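PDB 5J6Q: cell wall binding protein cwp8 from Peptoclostridium difficile, which probably attaches itself non-covalently to the bacterial cell wall through its CWB2 domains, as a surface protein of the S-layer. Local coordinates for residues D414-A419 and G441-V446; M431-R436 and N507-G512; L464-G469 and N488-L493; T501-I506 and K556-V561; K515-K520 and P538-S543. All coordinates share one frame; numbering follows the deposited sequence.

In the fold
Contacts 1 and 3 belong to one parallel sheet: strands 418-423 and 463-467 are neighbours in it, with 444-447 and 491-493 as the outer strands, and the two contact centres lie about 13 Å apart. Contact 2 ties this CWB2 domain to the next, through helices 434-438 and 498-509. Helix 498-509 then carries on into contact 4, whose centre is about 10 Å from that of contact 2. Contact 5, its centre also about 10 Å from that of contact 2, sits inside the chain loop that contact 4 closes, yet the nearest atoms of contacts 4 and 5 stay about 7 Å apart. Each of these two holds its own sulfate, probably from the crystallisation liquor.

Contact 1: residues D414-A419 and G441-V446; sequences DTFKTA and GAPIIV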
# COMPACT_ATOMS: atom_id res chain seq x y z
N ASP A 414 -19.41 -28.60 31.17
CA ASP A 414 -19.08 -28.52 32.59
C ASP A 414 -17.71 -29.09 32.95
O ASP A 414 -17.31 -29.05 34.11
CB ASP A 414 -20.14 -29.28 33.40
CG ASP A 414 -20.41 -30.66 32.83
OD1 ASP A 414 -21.56 -30.91 32.43
OD2 ASP A 414 -19.46 -31.48 32.77
N THR A 415 -16.99 -29.64 31.98
CA THR A 415 -15.67 -30.23 32.20
C THR A 415 -14.58 -29.18 32.43
O THR A 415 -13.40 -29.53 32.48
CB THR A 415 -15.35 -31.08 30.98
OG1 THR A 415 -15.66 -30.31 29.81
CG2 THR A 415 -16.15 -32.38 30.95
N PHE A 416 -14.98 -27.91 32.58
CA PHE A 416 -14.04 -26.80 32.75
C PHE A 416 -13.59 -26.64 34.18
O PHE A 416 -14.39 -26.79 35.09
CB PHE A 416 -14.67 -25.49 32.26
CG PHE A 416 -15.91 -25.12 33.03
CD1 PHE A 416 -15.83 -24.31 34.15
CD2 PHE A 416 -17.15 -25.58 32.64
CE1 PHE A 416 -16.97 -23.96 34.86
CE2 PHE A 416 -18.29 -25.23 33.35
CZ PHE A 416 -18.20 -24.42 34.45
N LYS A 417 -12.32 -26.32 34.38
CA LYS A 417 -11.76 -26.16 35.74
C LYS A 417 -11.61 -24.69 36.16
O LYS A 417 -11.19 -24.40 37.28
CB LYS A 417 -10.38 -26.84 35.81
CG LYS A 417 -9.24 -25.96 35.31
CD LYS A 417 -8.01 -26.04 36.20
CE LYS A 417 -8.34 -25.77 37.65
NZ LYS A 417 -7.70 -24.52 38.15
N THR A 418 -11.94 -23.77 35.26
CA THR A 418 -11.80 -22.36 35.56
C THR A 418 -13.06 -21.58 35.20
O THR A 418 -13.82 -21.94 34.28
CB THR A 418 -10.57 -21.79 34.81
OG1 THR A 418 -10.76 -20.40 34.60
CG2 THR A 418 -10.37 -22.44 33.45
N ALA A 419 -13.28 -20.51 35.96
CA ALA A 419 -14.40 -19.63 35.71
C ALA A 419 -14.01 -18.21 36.16
O ALA A 419 -13.20 -18.05 37.07
CB ALA A 419 -15.63 -20.11 36.41
N GLY A 441 -12.32 -22.66 27.74
CA GLY A 441 -13.65 -23.14 28.10
C GLY A 441 -14.16 -22.55 29.41
O GLY A 441 -15.20 -22.97 29.93
N ALA A 442 -13.45 -21.55 29.94
CA ALA A 442 -13.83 -20.87 31.17
C ALA A 442 -15.00 -19.93 31.00
O ALA A 442 -14.99 -19.06 30.12
CB ALA A 442 -12.65 -20.11 31.72
N PRO A 443 -16.09 -20.12 31.76
CA PRO A 443 -17.21 -19.21 31.62
C PRO A 443 -16.87 -17.86 32.24
O PRO A 443 -15.94 -17.72 33.06
CB PRO A 443 -18.35 -19.93 32.37
CG PRO A 443 -17.66 -20.93 33.24
CD PRO A 443 -16.47 -21.34 32.49
N ILE A 444 -17.66 -16.86 31.86
CA ILE A 444 -17.45 -15.55 32.37
C ILE A 444 -18.77 -15.26 33.00
O ILE A 444 -19.75 -15.06 32.29
CB ILE A 444 -17.14 -14.54 31.23
CG1 ILE A 444 -15.69 -14.73 30.70
CG2 ILE A 444 -17.34 -13.14 31.76
CD1 ILE A 444 -15.48 -13.96 29.36
N ILE A 445 -18.79 -15.20 34.32
CA ILE A 445 -20.04 -15.00 35.00
C ILE A 445 -20.10 -13.56 35.37
O ILE A 445 -19.14 -13.03 35.94
CB ILE A 445 -20.05 -15.95 36.24
CG1 ILE A 445 -19.92 -17.45 35.78
CG2 ILE A 445 -21.32 -15.72 37.05
CD1 ILE A 445 -21.06 -17.85 34.78
N VAL A 446 -21.18 -12.93 35.03
CA VAL A 446 -21.42 -11.53 35.29
C VAL A 446 -22.35 -11.51 36.53
O VAL A 446 -23.35 -12.22 36.52
CB VAL A 446 -22.11 -10.95 34.07
CG1 VAL A 446 -22.43 -9.47 34.27
CG2 VAL A 446 -21.26 -11.15 32.82
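Phe416 and Pro443 make the main apolar contact between 414-419 and 441-446. Pro443 CD lies over one face of the phenyl ring, 3.7 Å from its centroid and 22° off the normal, a CH-pi contact displaced toward the rim. Pro443 CG follows the same face outward, 3.5 Å from Phe416 CE1. Phe416 CG is set between its own backbone N and carbonyl carbon (chi1 61°), which puts the ring against Pro443. Further on, the methyl of Ala419 also reaches Pro443 CG, CB to CG 3.9 Å, and the CB of Ala442 nestles against both branches of Thr418, 3.5 Å from OG1. Ala409 of helix 401-410 and Leu412 also pack on Pro443.

These residues lead into strands 418-423 and 444-447, neighbours in the parallel sheet of a CWB2 domain, joined by a beta-alpha-beta crossover through helices 427-430 and 434-438. Regular strand pairing begins just beyond, where Phe420 bonds to Pro443 and Ile445 through the backbone.

The polar share is weak, with no hydrogen bond between the segments. Thr418 O takes a CA-H...O contact from Ala442 CA at 3.3 Å and also lies 3.3 Å from Pro443 CD. Gly441 O approaches Phe416 CB at 3.5 Å, while Lys417 NZ forms a salt bridge with Glu463.

Contact 2: residues M431-R436 and N507-G512; sequences MSISAR and NKYYAG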
# COMPACT_ATOMS: atom_id res chain seq x y z
N MET A 431 -13.47 -7.43 29.23
CA MET A 431 -12.99 -7.68 27.89
C MET A 431 -11.54 -8.14 27.83
O MET A 431 -11.16 -8.81 26.91
CB MET A 431 -13.04 -6.38 27.15
CG MET A 431 -12.84 -6.56 25.76
SD MET A 431 -14.33 -7.35 25.06
CE MET A 431 -15.55 -6.15 25.57
N SER A 432 -10.77 -7.74 28.78
CA SER A 432 -9.38 -8.11 28.88
C SER A 432 -9.14 -9.64 29.14
O SER A 432 -8.06 -10.20 28.80
CB SER A 432 -8.81 -7.24 30.01
OG SER A 432 -8.36 -5.98 29.53
N ILE A 433 -10.14 -10.32 29.70
CA ILE A 433 -10.03 -11.76 30.02
C ILE A 433 -10.81 -12.61 29.02
O ILE A 433 -10.74 -13.82 29.12
CB ILE A 433 -10.54 -11.88 31.51
CG1 ILE A 433 -9.98 -13.14 32.18
CG2 ILE A 433 -12.08 -11.92 31.54
CD1 ILE A 433 -8.44 -13.33 32.06
N SER A 434 -11.55 -12.02 28.02
CA SER A 434 -12.26 -12.85 27.04
C SER A 434 -11.35 -13.83 26.28
O SER A 434 -11.74 -14.97 26.19
CB SER A 434 -13.01 -11.96 26.03
OG SER A 434 -14.12 -11.38 26.72
N ALA A 435 -10.17 -13.42 25.75
CA ALA A 435 -9.38 -14.38 24.98
C ALA A 435 -8.98 -15.56 25.89
O ALA A 435 -9.13 -16.67 25.49
CB ALA A 435 -8.11 -13.71 24.44
N ARG A 436 -8.46 -15.26 27.09
CA ARG A 436 -7.98 -16.28 28.01
C ARG A 436 -9.09 -17.23 28.34
O ARG A 436 -8.84 -18.46 28.29
CB ARG A 436 -7.41 -15.60 29.26
CG ARG A 436 -7.24 -16.53 30.42
CD ARG A 436 -6.08 -17.47 30.05
NE ARG A 436 -5.82 -18.43 31.10
CZ ARG A 436 -4.66 -19.07 31.25
NH1 ARG A 436 -4.51 -19.94 32.24
NH2 ARG A 436 -3.64 -18.85 30.40
N ASN A 507 0.11 -9.52 32.20
CA ASN A 507 1.29 -9.95 33.02
C ASN A 507 1.08 -11.35 33.58
O ASN A 507 2.00 -12.12 33.72
CB ASN A 507 1.48 -9.00 34.15
CG ASN A 507 2.69 -9.21 35.07
OD1 ASN A 507 3.87 -9.29 34.65
ND2 ASN A 507 2.50 -9.21 36.36
N LYS A 508 -0.13 -11.66 33.90
CA LYS A 508 -0.39 -12.93 34.51
C LYS A 508 -0.48 -14.10 33.57
O LYS A 508 0.05 -15.16 33.88
CB LYS A 508 -1.68 -12.87 35.31
CG LYS A 508 -1.92 -14.24 36.01
CD LYS A 508 -3.17 -14.16 37.05
CE LYS A 508 -3.41 -15.57 37.55
NZ LYS A 508 -3.44 -15.61 39.02
N TYR A 509 -1.08 -13.93 32.42
CA TYR A 509 -1.26 -15.10 31.61
C TYR A 509 -0.50 -15.25 30.33
O TYR A 509 -0.71 -16.31 29.73
CB TYR A 509 -2.72 -15.10 31.17
CG TYR A 509 -3.68 -15.26 32.34
CD1 TYR A 509 -4.57 -14.24 32.66
CD2 TYR A 509 -3.75 -16.44 33.06
CE1 TYR A 509 -5.52 -14.40 33.67
CE2 TYR A 509 -4.71 -16.62 34.06
CZ TYR A 509 -5.59 -15.61 34.35
OH TYR A 509 -6.57 -15.79 35.28
N TYR A 510 0.34 -14.27 29.89
CA TYR A 510 0.78 -14.43 28.54
C TYR A 510 2.24 -14.49 28.32
O TYR A 510 2.67 -14.27 27.19
CB TYR A 510 0.17 -13.28 27.69
CG TYR A 510 -1.31 -13.55 27.44
CD1 TYR A 510 -2.29 -12.89 28.17
CD2 TYR A 510 -1.71 -14.47 26.47
CE1 TYR A 510 -3.64 -13.15 27.94
CE2 TYR A 510 -3.03 -14.75 26.24
CZ TYR A 510 -4.02 -14.07 26.99
OH TYR A 510 -5.34 -14.34 26.76
N ALA A 511 3.03 -14.85 29.37
CA ALA A 511 4.45 -14.99 29.21
C ALA A 511 4.66 -15.98 28.00
O ALA A 511 3.92 -16.97 27.89
CB ALA A 511 5.07 -15.57 30.52
N GLY A 512 5.61 -15.72 27.13
CA GLY A 512 5.80 -16.64 26.03
C GLY A 512 4.86 -16.53 24.83
O GLY A 512 5.10 -17.25 23.87
O HOH W 1 -7.59 -12.60 27.78
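Arg436, in helix 434-438, and Tyr509, in the last turn of helix 498-509, bring the two backbones nearest, with 7.7 Å between their CA atoms. The arginine side chain is laid across the phenol at about a right angle. CG stands over the middle of the ring, 4.1 Å from its centroid in a CH-pi contact, and a bend at chi2 (70°) carries the rest of the chain on past the CD2 side, over the same face. There the guanidinium spreads with Arg436 CZ 3.3 Å from Tyr509 CD2, its plane 29° from that of the ring. Lys508 CG covers the opposite face, and Ile433 CD1 comes in obliquely, 3.5 Å from Tyr509 CE1.

Tyr510 reaches the backbone of 432-436 through a water, which donates to Ser432 O at 2.6 Å, accepts from Arg436 N at 2.9 Å and bonds Tyr510 OH at 3.0 Å, lying in the plane of the tyrosine ring. No direct hydrogen bond joins 431-436 to 507-512 at this junction of two CWB2 domains; one water bridges them, satisfying the Arg436 N-H, and the guanidinium lies over the ring's rim at CD2, where its charge is probably shielded in part.

Contact 3: residues L464-G469 and N488-L493; sequences LEIVGG and NKVERL
The guanidinium of Arg492 has Ile466 CG2 over one face, 4.2 Å above the plane and toward the rim, and Gly468 O at its edge. NH2 donates to that carbonyl at 2.9 Å, a bent bond, with the oxygen somewhat out of the guanidinium plane. NH1 is taken up by Glu478 in a salt bridge and by Val473 O, so both terminal nitrogens are tied down. The carboxylates of Glu465 and Glu491 are the other flat pair. Their chains run alongside each other in the same direction, the planes are 76° apart, and Glu465 OE1 is 4.0 Å from Glu491 OE2. A bend at chi2 (107°) swings Glu465 over toward strand 491-493, where OE1 also meets Leu493 CD1 at 3.4 Å.

Between these groups, which sit on opposite faces of the sheet, the backbones pair as parallel strands. Ile466 N donates to Glu491 O at 3.0 Å, almost straight at 179°; Leu493 N returns a bond to Ile466 O at 2.9 Å, and Gly468 N reaches Leu493 O at 3.1 Å. Val490 crosses Ile466 at about a right angle and packs tightly, CG1 to CG1 3.5 Å. Helix 475-484 covers the Ile466 face and completes the beta-alpha-beta unit from strand 463-467 to edge strand 491-493.

Two acids on the other face would be expected to repel. Lys508 makes a salt bridge to Glu491 and a long, weak ion pair with Glu465 OE2, which also has a weak hydrogen bond from Tyr509 OH; together these probably offset the crowding of negative charge.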
# COMPACT_ATOMS: atom_id res chain seq x y z
N LEU A 464 -11.94 -20.18 40.74
CA LEU A 464 -12.45 -18.92 40.25
C LEU A 464 -11.45 -17.76 40.30
O LEU A 464 -10.51 -17.74 41.09
CB LEU A 464 -13.71 -18.59 41.11
CG LEU A 464 -14.74 -19.73 41.15
CD1 LEU A 464 -15.69 -19.62 42.37
CD2 LEU A 464 -15.53 -19.69 39.86
N GLU A 465 -11.65 -16.78 39.43
CA GLU A 465 -10.80 -15.58 39.37
C GLU A 465 -11.72 -14.40 39.16
O GLU A 465 -12.68 -14.49 38.39
CB GLU A 465 -9.76 -15.70 38.24
CG GLU A 465 -8.84 -14.49 38.11
CD GLU A 465 -7.41 -14.75 38.61
OE1 GLU A 465 -6.97 -14.01 39.49
OE2 GLU A 465 -6.73 -15.67 38.12
N ILE A 466 -11.47 -13.30 39.87
CA ILE A 466 -12.28 -12.10 39.72
C ILE A 466 -11.53 -11.06 38.90
O ILE A 466 -10.32 -10.91 39.10
CB ILE A 466 -12.63 -11.54 41.11
CG1 ILE A 466 -13.13 -12.68 42.02
CG2 ILE A 466 -13.70 -10.47 40.93
CD1 ILE A 466 -13.68 -12.20 43.38
N VAL A 467 -12.25 -10.34 38.02
CA VAL A 467 -11.65 -9.31 37.15
C VAL A 467 -12.48 -8.04 37.37
O VAL A 467 -13.63 -7.96 36.97
CB VAL A 467 -11.59 -9.74 35.64
CG1 VAL A 467 -10.95 -8.61 34.79
CG2 VAL A 467 -10.75 -11.00 35.47
N GLY A 468 -11.88 -7.03 38.01
CA GLY A 468 -12.59 -5.80 38.32
C GLY A 468 -12.30 -5.46 39.79
O GLY A 468 -11.95 -6.34 40.58
N GLY A 469 -12.41 -4.19 40.14
CA GLY A 469 -12.19 -3.76 41.52
C GLY A 469 -13.42 -4.02 42.38
O GLY A 469 -14.44 -4.54 41.91
N ASN A 488 -10.06 -22.81 48.29
CA ASN A 488 -10.42 -21.78 49.27
C ASN A 488 -9.56 -20.53 49.08
O ASN A 488 -9.05 -19.96 50.04
CB ASN A 488 -10.27 -22.32 50.69
CG ASN A 488 -11.38 -23.25 51.10
OD1 ASN A 488 -11.34 -23.81 52.20
ND2 ASN A 488 -12.41 -23.49 50.29
N LYS A 489 -9.41 -20.11 47.83
CA LYS A 489 -8.60 -18.94 47.47
C LYS A 489 -9.00 -18.39 46.10
O LYS A 489 -9.01 -19.14 45.12
CB LYS A 489 -7.11 -19.33 47.46
CG LYS A 489 -6.19 -18.16 47.16
CD LYS A 489 -4.76 -18.64 46.97
N VAL A 490 -9.31 -17.09 46.03
CA VAL A 490 -9.70 -16.47 44.77
C VAL A 490 -8.93 -15.18 44.59
O VAL A 490 -9.08 -14.24 45.37
CB VAL A 490 -11.22 -16.20 44.75
CG1 VAL A 490 -11.60 -15.45 43.48
CG2 VAL A 490 -11.99 -17.52 44.83
N GLU A 491 -8.10 -15.14 43.56
CA GLU A 491 -7.34 -13.94 43.25
C GLU A 491 -8.23 -12.95 42.48
O GLU A 491 -9.18 -13.34 41.80
CB GLU A 491 -6.11 -14.31 42.40
CG GLU A 491 -5.15 -13.16 42.16
CD GLU A 491 -3.91 -13.59 41.39
OE1 GLU A 491 -3.28 -12.73 40.74
OE2 GLU A 491 -3.57 -14.79 41.42
N ARG A 492 -7.92 -11.66 42.62
CA ARG A 492 -8.60 -10.58 41.96
C ARG A 492 -7.56 -9.81 41.11
O ARG A 492 -6.53 -9.42 41.62
CB ARG A 492 -9.23 -9.67 43.03
CG ARG A 492 -9.64 -8.28 42.53
CD ARG A 492 -10.14 -7.39 43.69
NE ARG A 492 -11.22 -7.97 44.49
CZ ARG A 492 -12.52 -7.77 44.28
NH1 ARG A 492 -13.43 -8.31 45.08
NH2 ARG A 492 -12.92 -7.02 43.25
N LEU A 493 -7.82 -9.66 39.82
CA LEU A 493 -6.98 -8.87 38.91
C LEU A 493 -7.75 -7.51 38.79
O LEU A 493 -8.84 -7.51 38.23
CB LEU A 493 -6.83 -9.53 37.50
CG LEU A 493 -5.50 -10.24 37.24
CD1 LEU A 493 -5.17 -11.34 38.26
CD2 LEU A 493 -5.61 -10.87 35.89

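Contact 4: residues T501-I506 and K556-V561; sequences TNAKVI and KSQEEV. With SO4 (sulfate ion), chain B.
Ala503 presses its methyl into the first turn of helix 556-565, with CB 3.4 Å from Ser557 O and 4.0 Å from Gln558 CG. Val561, one turn on, closes over the same methyl with CG1 at 3.8 Å from Ala503 CB. Its other branch, CG2, meets Ile506 CG2 at 3.7 Å, the two side chains crossing at about a right angle. The axes of the two short helix segments approach to 8.4 Å, with the Ala503 methyl between them.

The polar link lies to one side. Asn502 has CG anti to its backbone N (chi1 -174°), which brings OD1 round to Gln558 NE2; the bond is 3.0 Å long with 152° at the hydrogen. Asn502 OD1 lies in the amide plane of Gln558, while NE2 is tilted out of the carbonyl plane of Asn502, the two amides being turned 77° from each other. Both continue to the neighbouring edge strand: Gln558 NE2 also bonds Leu549 O, and Asn502 OD1 takes Leu549 N, while Asn502 ND2 serves Ile547 O and Ser432 OG. Ser557 OG is held by Ser555 and Asp500.

A sulfate, probably from the crystallisation liquor, accepts from Lys556 N (to O2, 3.2 Å) and Ser557 N (to O4, 3.0 Å) at the helix N-terminus, where the dipole would help hold it. Helices 498-509 and 556-565 run nearly parallel and both touch Val548, as neighbouring helices on one face of a parallel alpha/beta sheet do.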
# COMPACT_ATOMS: atom_id res chain seq x y z
N THR A 501 -5.88 -2.69 34.32
CA THR A 501 -6.39 -4.09 34.35
C THR A 501 -5.88 -4.93 33.17
O THR A 501 -5.51 -6.12 33.33
CB THR A 501 -7.89 -4.06 34.29
OG1 THR A 501 -8.35 -3.28 35.43
CG2 THR A 501 -8.53 -5.44 34.24
N ASN A 502 -5.93 -4.34 31.96
CA ASN A 502 -5.46 -5.04 30.77
C ASN A 502 -4.03 -5.40 31.02
O ASN A 502 -3.69 -6.59 30.78
CB ASN A 502 -5.58 -4.20 29.53
CG ASN A 502 -5.26 -4.85 28.26
OD1 ASN A 502 -4.34 -4.35 27.51
ND2 ASN A 502 -5.97 -5.87 27.89
N ALA A 503 -3.16 -4.44 31.50
CA ALA A 503 -1.77 -4.82 31.80
C ALA A 503 -1.71 -5.98 32.80
O ALA A 503 -0.90 -6.89 32.57
CB ALA A 503 -0.91 -3.63 32.35
N LYS A 504 -2.52 -5.99 33.93
CA LYS A 504 -2.43 -7.20 34.85
C LYS A 504 -2.83 -8.52 34.23
O LYS A 504 -2.18 -9.55 34.54
CB LYS A 504 -3.24 -6.96 36.14
CG LYS A 504 -2.55 -5.82 36.93
CD LYS A 504 -3.41 -5.21 38.06
CE LYS A 504 -2.49 -4.83 39.24
NZ LYS A 504 -3.31 -4.82 40.51
N VAL A 505 -3.89 -8.57 33.33
CA VAL A 505 -4.23 -9.84 32.68
C VAL A 505 -3.04 -10.32 31.81
O VAL A 505 -2.67 -11.54 31.82
CB VAL A 505 -5.48 -9.55 31.79
CG1 VAL A 505 -5.81 -10.75 30.84
CG2 VAL A 505 -6.66 -9.33 32.69
N ILE A 506 -2.46 -9.37 31.04
CA ILE A 506 -1.34 -9.70 30.17
C ILE A 506 -0.16 -10.20 31.05
O ILE A 506 0.48 -11.22 30.72
CB ILE A 506 -0.90 -8.52 29.26
CG1 ILE A 506 -1.92 -8.22 28.10
CG2 ILE A 506 0.45 -8.93 28.64
CD1 ILE A 506 -1.95 -6.67 27.64
N LYS A 556 1.81 3.39 30.74
CA LYS A 556 3.09 2.95 31.22
C LYS A 556 2.95 1.54 31.76
O LYS A 556 3.82 0.68 31.43
CB LYS A 556 3.61 3.94 32.32
CG LYS A 556 4.30 5.14 31.67
CD LYS A 556 5.18 5.92 32.67
CE LYS A 556 4.36 6.69 33.68
NZ LYS A 556 3.84 7.98 33.15
N SER A 557 1.91 1.27 32.55
CA SER A 557 1.69 -0.10 33.08
C SER A 557 1.63 -1.16 31.91
O SER A 557 2.20 -2.26 31.98
CB SER A 557 0.41 -0.14 33.93
OG SER A 557 -0.66 0.14 33.02
N GLN A 558 0.99 -0.79 30.76
CA GLN A 558 0.95 -1.66 29.59
C GLN A 558 2.27 -1.76 28.91
O GLN A 558 2.70 -2.89 28.53
CB GLN A 558 -0.08 -1.18 28.55
CG GLN A 558 -1.56 -1.48 29.04
CD GLN A 558 -2.57 -0.72 28.06
OE1 GLN A 558 -2.30 0.39 27.67
NE2 GLN A 558 -3.64 -1.41 27.52
N GLU A 559 2.97 -0.64 28.78
CA GLU A 559 4.27 -0.63 28.13
C GLU A 559 5.29 -1.68 28.92
O GLU A 559 5.98 -2.46 28.30
CB GLU A 559 4.84 0.79 28.22
CG GLU A 559 4.69 1.62 26.95
CD GLU A 559 5.47 2.99 27.14
OE1 GLU A 559 6.56 2.93 27.69
OE2 GLU A 559 4.97 4.10 26.76
N GLU A 560 5.33 -1.62 30.26
CA GLU A 560 6.15 -2.45 31.08
C GLU A 560 5.80 -3.94 30.94
O GLU A 560 6.74 -4.68 30.76
CB GLU A 560 6.03 -2.02 32.51
CG GLU A 560 6.94 -0.81 32.71
CD GLU A 560 6.75 -0.11 34.12
OE1 GLU A 560 6.37 -0.75 35.09
OE2 GLU A 560 7.03 1.05 34.23
N VAL A 561 4.47 -4.36 30.98
CA VAL A 561 4.14 -5.76 30.82
C VAL A 561 4.39 -6.27 29.44
O VAL A 561 4.77 -7.49 29.28
CB VAL A 561 2.72 -6.17 31.27
CG1 VAL A 561 2.40 -5.55 32.65
CG2 VAL A 561 1.71 -5.81 30.23
S SO4 B . 0.34 5.22 33.66
O1 SO4 B . 1.30 5.72 34.77
O2 SO4 B . 0.71 5.89 32.32
O3 SO4 B . -1.06 5.62 34.04
O4 SO4 B . 0.35 3.63 33.64

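Contact 5: residues K515-K520 and P538-S543; sequences KAYVAK and PLAASS. With SO4 (sulfate ion), chain H.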
# COMPACT_ATOMS: atom_id res chain seq x y z
N LYS A 515 2.22 -13.93 19.66
CA LYS A 515 1.47 -12.92 18.91
C LYS A 515 0.84 -11.94 19.88
O LYS A 515 0.59 -12.28 21.09
CB LYS A 515 0.33 -13.59 18.13
CG LYS A 515 0.46 -13.49 16.64
CD LYS A 515 -0.82 -14.07 16.01
CE LYS A 515 -0.63 -14.82 14.73
NZ LYS A 515 -1.88 -15.57 14.49
N ALA A 516 0.52 -10.76 19.36
CA ALA A 516 -0.20 -9.77 20.19
C ALA A 516 -1.29 -9.21 19.28
O ALA A 516 -1.03 -8.92 18.07
CB ALA A 516 0.75 -8.61 20.67
N TYR A 517 -2.46 -9.16 19.78
CA TYR A 517 -3.53 -8.50 19.07
C TYR A 517 -3.79 -7.09 19.77
O TYR A 517 -3.52 -6.96 20.97
CB TYR A 517 -4.77 -9.34 19.24
CG TYR A 517 -4.76 -10.58 18.36
CD1 TYR A 517 -4.03 -11.70 18.70
CD2 TYR A 517 -5.48 -10.62 17.17
CE1 TYR A 517 -4.01 -12.83 17.91
CE2 TYR A 517 -5.46 -11.74 16.34
CZ TYR A 517 -4.72 -12.85 16.73
OH TYR A 517 -4.64 -13.93 15.92
N VAL A 518 -4.35 -6.07 19.07
CA VAL A 518 -4.62 -4.77 19.80
C VAL A 518 -5.99 -4.24 19.34
O VAL A 518 -6.31 -4.38 18.15
CB VAL A 518 -3.43 -3.78 19.52
CG1 VAL A 518 -3.14 -3.59 18.05
CG2 VAL A 518 -3.68 -2.42 20.15
N ALA A 519 -6.82 -3.66 20.26
CA ALA A 519 -8.12 -3.20 19.86
C ALA A 519 -8.53 -1.97 20.67
O ALA A 519 -7.97 -1.74 21.72
CB ALA A 519 -9.10 -4.34 20.13
N LYS A 520 -9.54 -1.22 20.24
CA LYS A 520 -9.85 0.06 21.05
C LYS A 520 -10.29 -0.23 22.34
O LYS A 520 -11.00 -1.21 22.53
CB LYS A 520 -10.91 0.81 20.26
CG LYS A 520 -10.22 1.35 19.03
CD LYS A 520 -11.15 2.32 18.25
CE LYS A 520 -12.05 1.58 17.37
NZ LYS A 520 -13.10 2.48 16.96
N PRO A 538 -12.14 -14.84 20.26
CA PRO A 538 -11.93 -16.29 19.92
C PRO A 538 -10.78 -16.40 18.99
O PRO A 538 -10.10 -17.44 18.94
CB PRO A 538 -13.28 -16.72 19.27
CG PRO A 538 -14.16 -15.36 19.25
CD PRO A 538 -13.57 -14.48 20.27
N LEU A 539 -10.55 -15.32 18.16
CA LEU A 539 -9.43 -15.34 17.27
C LEU A 539 -8.13 -15.26 18.09
O LEU A 539 -7.21 -16.11 17.89
CB LEU A 539 -9.58 -14.23 16.24
CG LEU A 539 -8.28 -13.91 15.53
CD1 LEU A 539 -7.90 -15.05 14.61
CD2 LEU A 539 -8.42 -12.70 14.65
N ALA A 540 -8.04 -14.30 19.02
CA ALA A 540 -6.85 -14.26 19.86
C ALA A 540 -6.76 -15.59 20.69
O ALA A 540 -5.64 -16.06 20.89
CB ALA A 540 -6.89 -13.11 20.81
N ALA A 541 -7.92 -16.18 21.17
CA ALA A 541 -7.86 -17.47 21.90
C ALA A 541 -7.20 -18.54 21.00
O ALA A 541 -6.29 -19.26 21.48
CB ALA A 541 -9.26 -17.95 22.27
N SER A 542 -7.64 -18.66 19.72
CA SER A 542 -7.06 -19.68 18.76
C SER A 542 -5.55 -19.47 18.63
O SER A 542 -4.79 -20.39 18.41
CB SER A 542 -7.69 -19.54 17.37
OG SER A 542 -9.04 -19.98 17.42
N SER A 543 -5.07 -18.23 18.76
CA SER A 543 -3.62 -18.01 18.68
C SER A 543 -2.94 -18.01 20.09
O SER A 543 -1.79 -17.58 20.17
CB SER A 543 -3.32 -16.64 17.99
OG SER A 543 -3.88 -16.52 16.69
S SO4 H . -4.24 -13.10 12.68
O1 SO4 H . -4.83 -12.18 13.67
O2 SO4 H . -4.26 -12.37 11.26
O3 SO4 H . -2.84 -13.57 12.92
O4 SO4 H . -5.22 -14.14 12.90
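Leu539 is the first residue of 538-543 to touch the strand, meeting Tyr517: its CD2 is 3.5 Å from CE2 of the ring, and the two side chains cross at about a right angle. Helix 294-305 packs on this leucine as well. Ala540 comes next, under a face of the phenol. Its CA is 4.0 Å from the ring centroid and 22° off the normal, a CH-pi contact toward the rim, while CB sits 3.8 Å from Tyr517 CD1. One turn on, Ser543 has left the helix, though its N still bonds back to Leu539 O. Its OG lies at the edge of the Tyr517 ring, in plane, 2.8 Å from the phenol OH, and receives a hydrogen bond from Lys515 NZ at 3.1 Å.

All this joins strand 516-519 to helix 531-542 inside a beta-alpha-beta unit of a CWB2 domain, whose next strand, 547-549, also packs on Ala540 and Tyr517.

Lys515 NZ makes a second bond, to sulfate O3 at 2.7 Å, and Lys571 NZ grips the same ion. A bond from Tyr517 OH to sulfate O1 is less certain, since that oxygen is placed too close to the ring. The two lysines probably make a cationic niche around the anion, and Ser543 OG, bonded by Lys515 NZ and close to the phenol OH, connects the end of the helix to the lysine that holds the ion.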